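Local atomic coordinates of pngf-ii (Elizabethkingia meningoseptica, PDB entry 4R4X), a protein that probably removes N-linked glycans from glycoproteins by hydrolysing the amide bond between the asparagine side chain and the sugar, as in PNGase F. Residues F311-N325 with S463-E475. Numbering follows the deposited sequence.
Sequences FNEKIQLKGKNWHNN and SYRLFNPASGNFE
Pro-469 lies flat against one face of the Trp-322 indole: its CA stands 3.5 Å from the centroid of the six-membered ring, 2° off the normal, which makes this a CH-pi contact. Traced outward, Trp-322 CB comes 3.8 Å from Leu-466 O. With CG anti to the carbonyl carbon, the ring turns toward 463-475; CG, CD1, NE1 and the ring-fusion atoms CD2 and CE2 then sit under Pro-469 CB, CZ2 and CH2 under Pro-469 CA. NE1 also donates a hydrogen bond to Ile-315 O in its own loop, with the acceptor close to the ring plane. On the far rim, Leu-466 O lies at the ring's edge beside CE3, as Arg-465 O does beside CZ3 (3.4 Å), and CH2 lies 3.6 Å from Arg-465 NH1. The guanidinium plane is inclined to the indole, and Lys-320 CD lies over one guanidinium face.

A single hydrogen bond joins the backbones, His-323 N to Leu-466 O (2.9 Å, 168°). Beside it, the imidazole edge of His-323 meets the Phe-467 face, CD2 lying over the ring centre, with the planes at 51°. At the other end, Ile-315 CD1 packs 3.9 Å from Ala-470 CB.

The contact ties two surface loops from the N- and C-terminal family regions of the PNGase F-like part. One straight backbone bond and no salt bridge suggest that van der Waals and CH-pi contacts, with the Arg-465 guanidinium beside the indole, supply much of the cohesion.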
ATOM      1  N   PHE A 311      -8.949   1.849  25.124  1.00 15.30           N
ATOM      2  CA  PHE A 311      -9.368   2.876  26.039  1.00 15.77           C
ATOM      3  C   PHE A 311     -10.524   3.781  25.558  1.00 15.26           C
ATOM      4  O   PHE A 311     -10.882   4.702  26.268  1.00 16.20           O
ATOM      5  CB  PHE A 311      -8.142   3.729  26.402  1.00 16.17           C
ATOM      6  CG  PHE A 311      -7.142   2.993  27.241  1.00 16.61           C
ATOM      7  CD1 PHE A 311      -6.201   2.174  26.667  1.00 16.89           C
ATOM      8  CD2 PHE A 311      -7.166   3.104  28.628  1.00 18.32           C
ATOM      9  CE1 PHE A 311      -5.290   1.470  27.453  1.00 17.69           C
ATOM     10  CE2 PHE A 311      -6.262   2.411  29.427  1.00 17.80           C
ATOM     11  CZ  PHE A 311      -5.314   1.592  28.830  1.00 17.40           C
ATOM     12  N   ASN A 312     -11.104   3.535  24.389  1.00 15.25           N
ATOM     13  CA  ASN A 312     -12.094   4.456  23.800  1.00 15.52           C
ATOM     14  C   ASN A 312     -13.322   4.674  24.680  1.00 16.48           C
ATOM     15  O   ASN A 312     -13.749   5.810  24.873  1.00 17.96           O
ATOM     16  CB  ASN A 312     -12.576   3.979  22.438  1.00 15.14           C
ATOM     17  CG  ASN A 312     -11.512   4.101  21.355  1.00 14.78           C
ATOM     18  OD1 ASN A 312     -10.357   4.344  21.641  1.00 14.19           O
ATOM     19  ND2 ASN A 312     -11.912   3.913  20.126  1.00 14.10           N
ATOM     20  N   GLU A 313     -13.896   3.591  25.184  1.00 18.56           N
ATOM     21  CA  GLU A 313     -15.098   3.703  26.043  1.00 20.81           C
ATOM     22  C   GLU A 313     -14.736   4.124  27.465  1.00 21.55           C
ATOM     23  O   GLU A 313     -15.585   4.637  28.189  1.00 23.15           O
ATOM     24  CB  GLU A 313     -15.926   2.406  26.037  1.00 22.64           C
ATOM     25  CG  GLU A 313     -16.379   1.969  24.649  1.00 25.49           C
ATOM     26  CD  GLU A 313     -17.462   0.884  24.646  1.00 29.50           C
ATOM     27  OE1 GLU A 313     -18.178   0.788  23.624  1.00 32.98           O
ATOM     28  OE2 GLU A 313     -17.619   0.140  25.647  1.00 30.33           O
ATOM     29  N   LYS A 314     -13.482   3.932  27.858  1.00 21.70           N
ATOM     30  CA  LYS A 314     -13.023   4.250  29.216  1.00 23.26           C
ATOM     31  C   LYS A 314     -12.735   5.717  29.448  1.00 22.21           C
ATOM     32  O   LYS A 314     -12.752   6.175  30.581  1.00 20.69           O
ATOM     33  CB  LYS A 314     -11.709   3.530  29.539  1.00 25.07           C
ATOM     34  CG  LYS A 314     -11.714   2.035  29.302  1.00 28.21           C
ATOM     35  CD  LYS A 314     -10.833   1.347  30.330  1.00 31.17           C
ATOM     36  CE  LYS A 314     -10.177   0.106  29.773  1.00 33.57           C
ATOM     37  NZ  LYS A 314     -11.147  -0.752  29.040  1.00 35.94           N
ATOM     38  N   ILE A 315     -12.391   6.428  28.385  1.00 20.65           N
ATOM     39  CA  ILE A 315     -11.983   7.808  28.482  1.00 19.82           C
ATOM     40  C   ILE A 315     -12.994   8.594  27.678  1.00 20.18           C
ATOM     41  O   ILE A 315     -13.026   8.499  26.460  1.00 19.22           O
ATOM     42  CB  ILE A 315     -10.552   7.994  27.947  1.00 21.05           C
ATOM     43  CG1 ILE A 315      -9.593   7.167  28.794  1.00 22.48           C
ATOM     44  CG2 ILE A 315     -10.126   9.456  27.987  1.00 20.43           C
ATOM     45  CD1 ILE A 315      -8.158   7.281  28.370  1.00 23.12           C
ATOM     46  N   GLN A 316     -13.857   9.325  28.374  1.00 20.11           N
ATOM     47  CA  GLN A 316     -14.886  10.110  27.723  1.00 20.75           C
ATOM     48  C   GLN A 316     -14.547  11.564  27.905  1.00 18.98           C
ATOM     49  O   GLN A 316     -14.463  12.056  29.027  1.00 19.68           O
ATOM     50  CB  GLN A 316     -16.260   9.819  28.342  1.00 24.22           C
ATOM     51  CG  GLN A 316     -16.654   8.349  28.384  1.00 27.03           C
ATOM     52  CD  GLN A 316     -17.948   8.154  29.160  1.00 32.64           C
ATOM     53  OE1 GLN A 316     -17.936   7.860  30.356  1.00 39.72           O
ATOM     54  NE2 GLN A 316     -19.066   8.365  28.494  1.00 33.86           N
ATOM     55  N   LEU A 317     -14.325  12.256  26.799  1.00 16.95           N
ATOM     56  CA  LEU A 317     -14.071  13.686  26.827  1.00 16.06           C
ATOM     57  C   LEU A 317     -15.057  14.330  25.873  1.00 15.54           C
ATOM     58  O   LEU A 317     -15.195  13.870  24.739  1.00 14.96           O
ATOM     59  CB  LEU A 317     -12.624  14.008  26.422  1.00 15.64           C
ATOM     60  CG  LEU A 317     -11.481  13.523  27.340  1.00 15.33           C
ATOM     61  CD1 LEU A 317     -10.119  13.666  26.670  1.00 15.29           C
ATOM     62  CD2 LEU A 317     -11.468  14.259  28.663  1.00 15.48           C
ATOM     63  N   LYS A 318     -15.742  15.382  26.311  1.00 15.58           N
ATOM     64  CA  LYS A 318     -16.775  16.030  25.469  1.00 15.22           C
ATOM     65  C   LYS A 318     -16.211  16.418  24.111  1.00 16.72           C
ATOM     66  O   LYS A 318     -15.160  17.051  24.037  1.00 16.54           O
ATOM     67  CB  LYS A 318     -17.356  17.290  26.120  1.00 14.84           C
ATOM     68  CG  LYS A 318     -18.546  17.864  25.370  1.00 15.35           C
ATOM     69  CD  LYS A 318     -19.202  19.019  26.110  1.00 15.78           C
ATOM     70  CE  LYS A 318     -20.390  19.576  25.339  1.00 15.82           C
ATOM     71  NZ  LYS A 318     -20.922  20.762  26.086  1.00 15.82           N
ATOM     72  N   GLY A 319     -16.927  16.039  23.057  1.00 17.58           N
ATOM     73  CA  GLY A 319     -16.610  16.427  21.675  1.00 19.44           C
ATOM     74  C   GLY A 319     -15.508  15.612  21.021  1.00 20.32           C
ATOM     75  O   GLY A 319     -15.070  15.942  19.918  1.00 21.04           O
ATOM     76  N   LYS A 320     -15.035  14.571  21.702  1.00 19.55           N
ATOM     77  CA  LYS A 320     -13.932  13.756  21.175  1.00 18.90           C
ATOM     78  C   LYS A 320     -14.435  12.351  20.899  1.00 17.63           C
ATOM     79  O   LYS A 320     -14.697  11.607  21.811  1.00 17.80           O
ATOM     80  CB  LYS A 320     -12.717  13.782  22.102  1.00 19.50           C
ATOM     81  CG  LYS A 320     -11.939  15.081  21.906  1.00 20.75           C
ATOM     82  CD  LYS A 320     -10.724  15.217  22.758  1.00 22.15           C
ATOM     83  CE  LYS A 320      -9.997  16.501  22.394  1.00 22.26           C
ATOM     84  NZ  LYS A 320     -10.716  17.695  22.898  1.00 22.49           N
ATOM     85  N   ASN A 321     -14.616  12.029  19.626  1.00 17.73           N
ATOM     86  CA  ASN A 321     -15.081  10.699  19.225  1.00 18.38           C
ATOM     87  C   ASN A 321     -13.878   9.966  18.665  1.00 16.36           C
ATOM     88  O   ASN A 321     -13.381  10.298  17.601  1.00 14.79           O
ATOM     89  CB  ASN A 321     -16.199  10.795  18.199  1.00 22.06           C
ATOM     90  CG  ASN A 321     -17.432  11.496  18.744  1.00 25.88           C
ATOM     91  OD1 ASN A 321     -17.943  11.155  19.811  1.00 30.36           O
ATOM     92  ND2 ASN A 321     -17.925  12.481  18.004  1.00 29.29           N
ATOM     93  N   TRP A 322     -13.381   9.007  19.436  1.00 14.99           N
ATOM     94  CA  TRP A 322     -12.090   8.392  19.157  1.00 13.71           C
ATOM     95  C   TRP A 322     -12.205   7.477  17.970  1.00 13.76           C
ATOM     96  O   TRP A 322     -13.248   6.857  17.733  1.00 12.07           O
ATOM     97  CB  TRP A 322     -11.576   7.591  20.372  1.00 13.40           C
ATOM     98  CG  TRP A 322     -11.606   8.353  21.674  1.00 12.70           C
ATOM     99  CD1 TRP A 322     -12.384   8.074  22.761  1.00 12.25           C
ATOM    100  CD2 TRP A 322     -10.833   9.526  22.028  1.00 12.18           C
ATOM    101  NE1 TRP A 322     -12.131   8.976  23.765  1.00 12.26           N
ATOM    102  CE2 TRP A 322     -11.199   9.883  23.338  1.00 11.98           C
ATOM    103  CE3 TRP A 322      -9.855  10.281  21.376  1.00 12.03           C
ATOM    104  CZ2 TRP A 322     -10.636  10.968  24.005  1.00 12.24           C
ATOM    105  CZ3 TRP A 322      -9.302  11.366  22.037  1.00 11.95           C
ATOM    106  CH2 TRP A 322      -9.687  11.693  23.337  1.00 12.33           C
ATOM    107  N   HIS A 323     -11.119   7.391  17.219  1.00 13.09           N
ATOM    108  CA  HIS A 323     -11.050   6.418  16.148  1.00 14.35           C
ATOM    109  C   HIS A 323     -10.827   5.029  16.718  1.00 13.80           C
ATOM    110  O   HIS A 323     -10.408   4.880  17.864  1.00 13.52           O
ATOM    111  CB  HIS A 323      -9.921   6.757  15.183  1.00 14.58           C
ATOM    112  CG  HIS A 323     -10.097   8.064  14.507  1.00 14.97           C
ATOM    113  ND1 HIS A 323     -11.275   8.421  13.883  1.00 15.82           N
ATOM    114  CD2 HIS A 323      -9.258   9.115  14.371  1.00 14.45           C
ATOM    115  CE1 HIS A 323     -11.137   9.636  13.373  1.00 16.33           C
ATOM    116  NE2 HIS A 323      -9.915  10.064  13.635  1.00 15.32           N
ATOM    117  N   ASN A 324     -11.108   4.024  15.902  1.00 14.48           N
ATOM    118  CA  ASN A 324     -11.064   2.614  16.341  1.00 16.17           C
ATOM    119  C   ASN A 324      -9.729   1.919  16.212  1.00 15.27           C
ATOM    120  O   ASN A 324      -9.414   0.997  16.986  1.00 14.28           O
ATOM    121  CB  ASN A 324     -12.152   1.829  15.593  1.00 19.15           C
ATOM    122  CG  ASN A 324     -13.550   2.278  16.012  1.00 23.04           C
ATOM    123  OD1 ASN A 324     -13.765   2.610  17.168  1.00 25.85           O
ATOM    124  ND2 ASN A 324     -14.484   2.305  15.084  1.00 26.50           N
ATOM    125  N   ASN A 325      -8.951   2.329  15.219  1.00 14.73           N
ATOM    126  CA  ASN A 325      -7.618   1.767  15.011  1.00 15.53           C
ATOM    127  C   ASN A 325      -6.782   2.730  14.148  1.00 14.21           C
ATOM    128  O   ASN A 325      -7.308   3.717  13.625  1.00 12.75           O
ATOM    129  CB  ASN A 325      -7.715   0.376  14.370  1.00 17.53           C
ATOM    130  CG  ASN A 325      -8.411   0.409  13.026  1.00 21.19           C
ATOM    131  OD1 ASN A 325      -7.916   0.995  12.082  1.00 22.96           O
ATOM    132  ND2 ASN A 325      -9.578  -0.213  12.946  1.00 24.56           N
ATOM    133  N   SER A 463      -2.991  17.427  15.112  1.00 10.52           N
ATOM    134  CA  SER A 463      -3.924  16.891  14.106  1.00 10.61           C
ATOM    135  C   SER A 463      -4.476  15.485  14.395  1.00 11.19           C
ATOM    136  O   SER A 463      -5.528  15.155  13.889  1.00 11.38           O
ATOM    137  CB  SER A 463      -3.269  16.871  12.706  1.00 10.58           C
ATOM    138  OG  SER A 463      -2.769  18.151  12.354  1.00 10.48           O
ATOM    139  N   TYR A 464      -3.767  14.677  15.192  1.00 11.32           N
ATOM    140  CA  TYR A 464      -4.035  13.244  15.318  1.00 11.75           C
ATOM    141  C   TYR A 464      -4.670  12.935  16.677  1.00 11.22           C
ATOM    142  O   TYR A 464      -4.694  11.782  17.130  1.00 10.75           O
ATOM    143  CB  TYR A 464      -2.747  12.418  15.070  1.00 12.46           C
ATOM    144  CG  TYR A 464      -2.055  12.933  13.823  1.00 12.86           C
ATOM    145  CD1 TYR A 464      -2.608  12.759  12.571  1.00 14.44           C
ATOM    146  CD2 TYR A 464      -0.923  13.694  13.930  1.00 13.59           C
ATOM    147  CE1 TYR A 464      -2.024  13.331  11.440  1.00 15.24           C
ATOM    148  CE2 TYR A 464      -0.324  14.264  12.824  1.00 14.65           C
ATOM    149  CZ  TYR A 464      -0.861  14.087  11.586  1.00 15.08           C
ATOM    150  OH  TYR A 464      -0.218  14.704  10.512  1.00 17.55           O
ATOM    151  N   ARG A 465      -5.209  13.977  17.296  1.00 10.75           N
ATOM    152  CA  ARG A 465      -5.767  13.885  18.656  1.00 11.21           C
ATOM    153  C   ARG A 465      -6.773  12.742  18.836  1.00 10.40           C
ATOM    154  O   ARG A 465      -6.761  12.066  19.874  1.00 10.33           O
ATOM    155  CB  ARG A 465      -6.398  15.232  19.032  1.00 11.50           C
ATOM    156  CG  ARG A 465      -6.953  15.296  20.436  1.00 12.06           C
ATOM    157  CD  ARG A 465      -5.845  15.344  21.469  1.00 12.38           C
ATOM    158  NE  ARG A 465      -6.360  15.291  22.834  1.00 12.23           N
ATOM    159  CZ  ARG A 465      -6.591  14.183  23.531  1.00 12.98           C
ATOM    160  NH1 ARG A 465      -6.394  12.980  23.010  1.00 12.77           N
ATOM    161  NH2 ARG A 465      -7.049  14.296  24.775  1.00 13.59           N
ATOM    162  N   LEU A 466      -7.609  12.497  17.828  1.00 10.74           N
ATOM    163  CA  LEU A 466      -8.700  11.529  17.943  1.00 10.91           C
ATOM    164  C   LEU A 466      -8.230  10.068  17.855  1.00 10.92           C
ATOM    165  O   LEU A 466      -9.015   9.132  18.074  1.00 10.34           O
ATOM    166  CB  LEU A 466      -9.780  11.806  16.893  1.00 11.43           C
ATOM    167  CG  LEU A 466     -10.549  13.124  17.031  1.00 12.23           C
ATOM    168  CD1 LEU A 466     -11.583  13.281  15.916  1.00 13.32           C
ATOM    169  CD2 LEU A 466     -11.194  13.259  18.404  1.00 12.48           C
ATOM    170  N   PHE A 467      -6.960   9.876  17.518  1.00 10.28           N
ATOM    171  CA  PHE A 467      -6.345   8.545  17.594  1.00 10.63           C
ATOM    172  C   PHE A 467      -5.819   8.239  19.005  1.00 10.67           C
ATOM    173  O   PHE A 467      -5.376   7.125  19.253  1.00 10.29           O
ATOM    174  CB  PHE A 467      -5.195   8.401  16.589  1.00 10.88           C
ATOM    175  CG  PHE A 467      -5.623   8.480  15.152  1.00 11.22           C
ATOM    176  CD1 PHE A 467      -6.028   7.331  14.456  1.00 11.55           C
ATOM    177  CD2 PHE A 467      -5.649   9.702  14.483  1.00 11.01           C
ATOM    178  CE1 PHE A 467      -6.433   7.404  13.143  1.00 11.41           C
ATOM    179  CE2 PHE A 467      -6.053   9.778  13.162  1.00 11.75           C
ATOM    180  CZ  PHE A 467      -6.418   8.615  12.468  1.00 11.85           C
ATOM    181  N   ASN A 468      -5.887   9.218  19.925  1.00 10.79           N
ATOM    182  CA  ASN A 468      -5.086   9.173  21.157  1.00 11.34           C
ATOM    183  C   ASN A 468      -5.911   9.304  22.448  1.00 11.42           C
ATOM    184  O   ASN A 468      -5.672  10.208  23.251  1.00 11.55           O
ATOM    185  CB  ASN A 468      -4.016  10.290  21.134  1.00 11.57           C
ATOM    186  CG  ASN A 468      -2.831   9.973  20.207  1.00 11.60           C
ATOM    187  OD1 ASN A 468      -1.911   9.242  20.574  1.00 12.02           O
ATOM    188  ND2 ASN A 468      -2.848  10.528  19.026  1.00 11.47           N
ATOM    189  N   PRO A 469      -6.856   8.385  22.677  1.00 11.45           N
ATOM    190  CA  PRO A 469      -7.693   8.528  23.866  1.00 11.82           C
ATOM    191  C   PRO A 469      -6.963   8.588  25.218  1.00 12.84           C
ATOM    192  O   PRO A 469      -7.384   9.348  26.089  1.00 13.86           O
ATOM    193  CB  PRO A 469      -8.635   7.317  23.781  1.00 11.97           C
ATOM    194  CG  PRO A 469      -7.908   6.311  22.946  1.00 11.73           C
ATOM    195  CD  PRO A 469      -7.160   7.147  21.937  1.00 11.60           C
ATOM    196  N   ALA A 470      -5.889   7.814  25.391  1.00 12.29           N
ATOM    197  CA  ALA A 470      -5.181   7.736  26.661  1.00 12.76           C
ATOM    198  C   ALA A 470      -4.038   8.760  26.787  1.00 12.43           C
ATOM    199  O   ALA A 470      -3.254   8.687  27.718  1.00 12.61           O
ATOM    200  CB  ALA A 470      -4.660   6.325  26.880  1.00 12.66           C
ATOM    201  N   SER A 471      -3.949   9.737  25.887  1.00 12.45           N
ATOM    202  CA  SER A 471      -2.890  10.767  25.981  1.00 12.15           C
ATOM    203  C   SER A 471      -3.081  11.570  27.264  1.00 12.84           C
ATOM    204  O   SER A 471      -4.191  11.962  27.586  1.00 12.08           O
ATOM    205  CB  SER A 471      -2.902  11.709  24.798  1.00 12.57           C
ATOM    206  OG  SER A 471      -1.991  12.817  24.992  1.00 13.15           O
ATOM    207  N   GLY A 472      -2.001  11.820  27.989  1.00 12.99           N
ATOM    208  CA  GLY A 472      -2.113  12.562  29.253  1.00 14.14           C
ATOM    209  C   GLY A 472      -2.494  14.000  28.967  1.00 14.82           C
ATOM    210  O   GLY A 472      -2.060  14.571  27.966  1.00 14.82           O
ATOM    211  N   ASN A 473      -3.294  14.595  29.842  1.00 15.27           N
ATOM    212  CA  ASN A 473      -3.780  15.960  29.630  1.00 15.70           C
ATOM    213  C   ASN A 473      -3.202  16.873  30.698  1.00 16.34           C
ATOM    214  O   ASN A 473      -3.317  16.587  31.883  1.00 16.78           O
ATOM    215  CB  ASN A 473      -5.313  15.955  29.613  1.00 15.94           C
ATOM    216  CG  ASN A 473      -5.870  15.084  28.494  1.00 16.50           C
ATOM    217  OD1 ASN A 473      -6.680  14.153  28.714  1.00 18.38           O
ATOM    218  ND2 ASN A 473      -5.436  15.368  27.296  1.00 14.91           N
ATOM    219  N   PHE A 474      -2.549  17.951  30.273  1.00 17.19           N
ATOM    220  CA  PHE A 474      -1.731  18.762  31.184  1.00 17.71           C
ATOM    221  C   PHE A 474      -2.462  20.001  31.658  1.00 17.51           C
ATOM    222  O   PHE A 474      -3.475  20.391  31.100  1.00 16.33           O
ATOM    223  CB  PHE A 474      -0.381  19.108  30.530  1.00 18.74           C
ATOM    224  CG  PHE A 474       0.402  17.885  30.112  1.00 20.78           C
ATOM    225  CD1 PHE A 474       0.654  16.861  31.028  1.00 23.89           C
ATOM    226  CD2 PHE A 474       0.818  17.715  28.802  1.00 21.54           C
ATOM    227  CE1 PHE A 474       1.338  15.703  30.635  1.00 25.00           C
ATOM    228  CE2 PHE A 474       1.512  16.571  28.412  1.00 22.58           C
ATOM    229  CZ  PHE A 474       1.782  15.573  29.324  1.00 22.74           C
ATOM    230  N   GLU A 475      -1.899  20.643  32.677  1.00 17.94           N
ATOM    231  CA  GLU A 475      -2.532  21.804  33.298  1.00 18.88           C
ATOM    232  C   GLU A 475      -2.557  23.017  32.386  1.00 16.43           C
ATOM    233  O   GLU A 475      -3.308  23.946  32.652  1.00 16.98           O
ATOM    234  CB  GLU A 475      -1.829  22.149  34.623  1.00 22.64           C
ATOM    235  CG  GLU A 475      -2.043  21.112  35.706  1.00 27.57           C
ATOM    236  CD  GLU A 475      -1.784  21.663  37.091  1.00 34.25           C
ATOM    237  OE1 GLU A 475      -0.981  22.622  37.213  1.00 38.39           O
ATOM    238  OE2 GLU A 475      -2.386  21.133  38.054  1.00 42.60           O
TER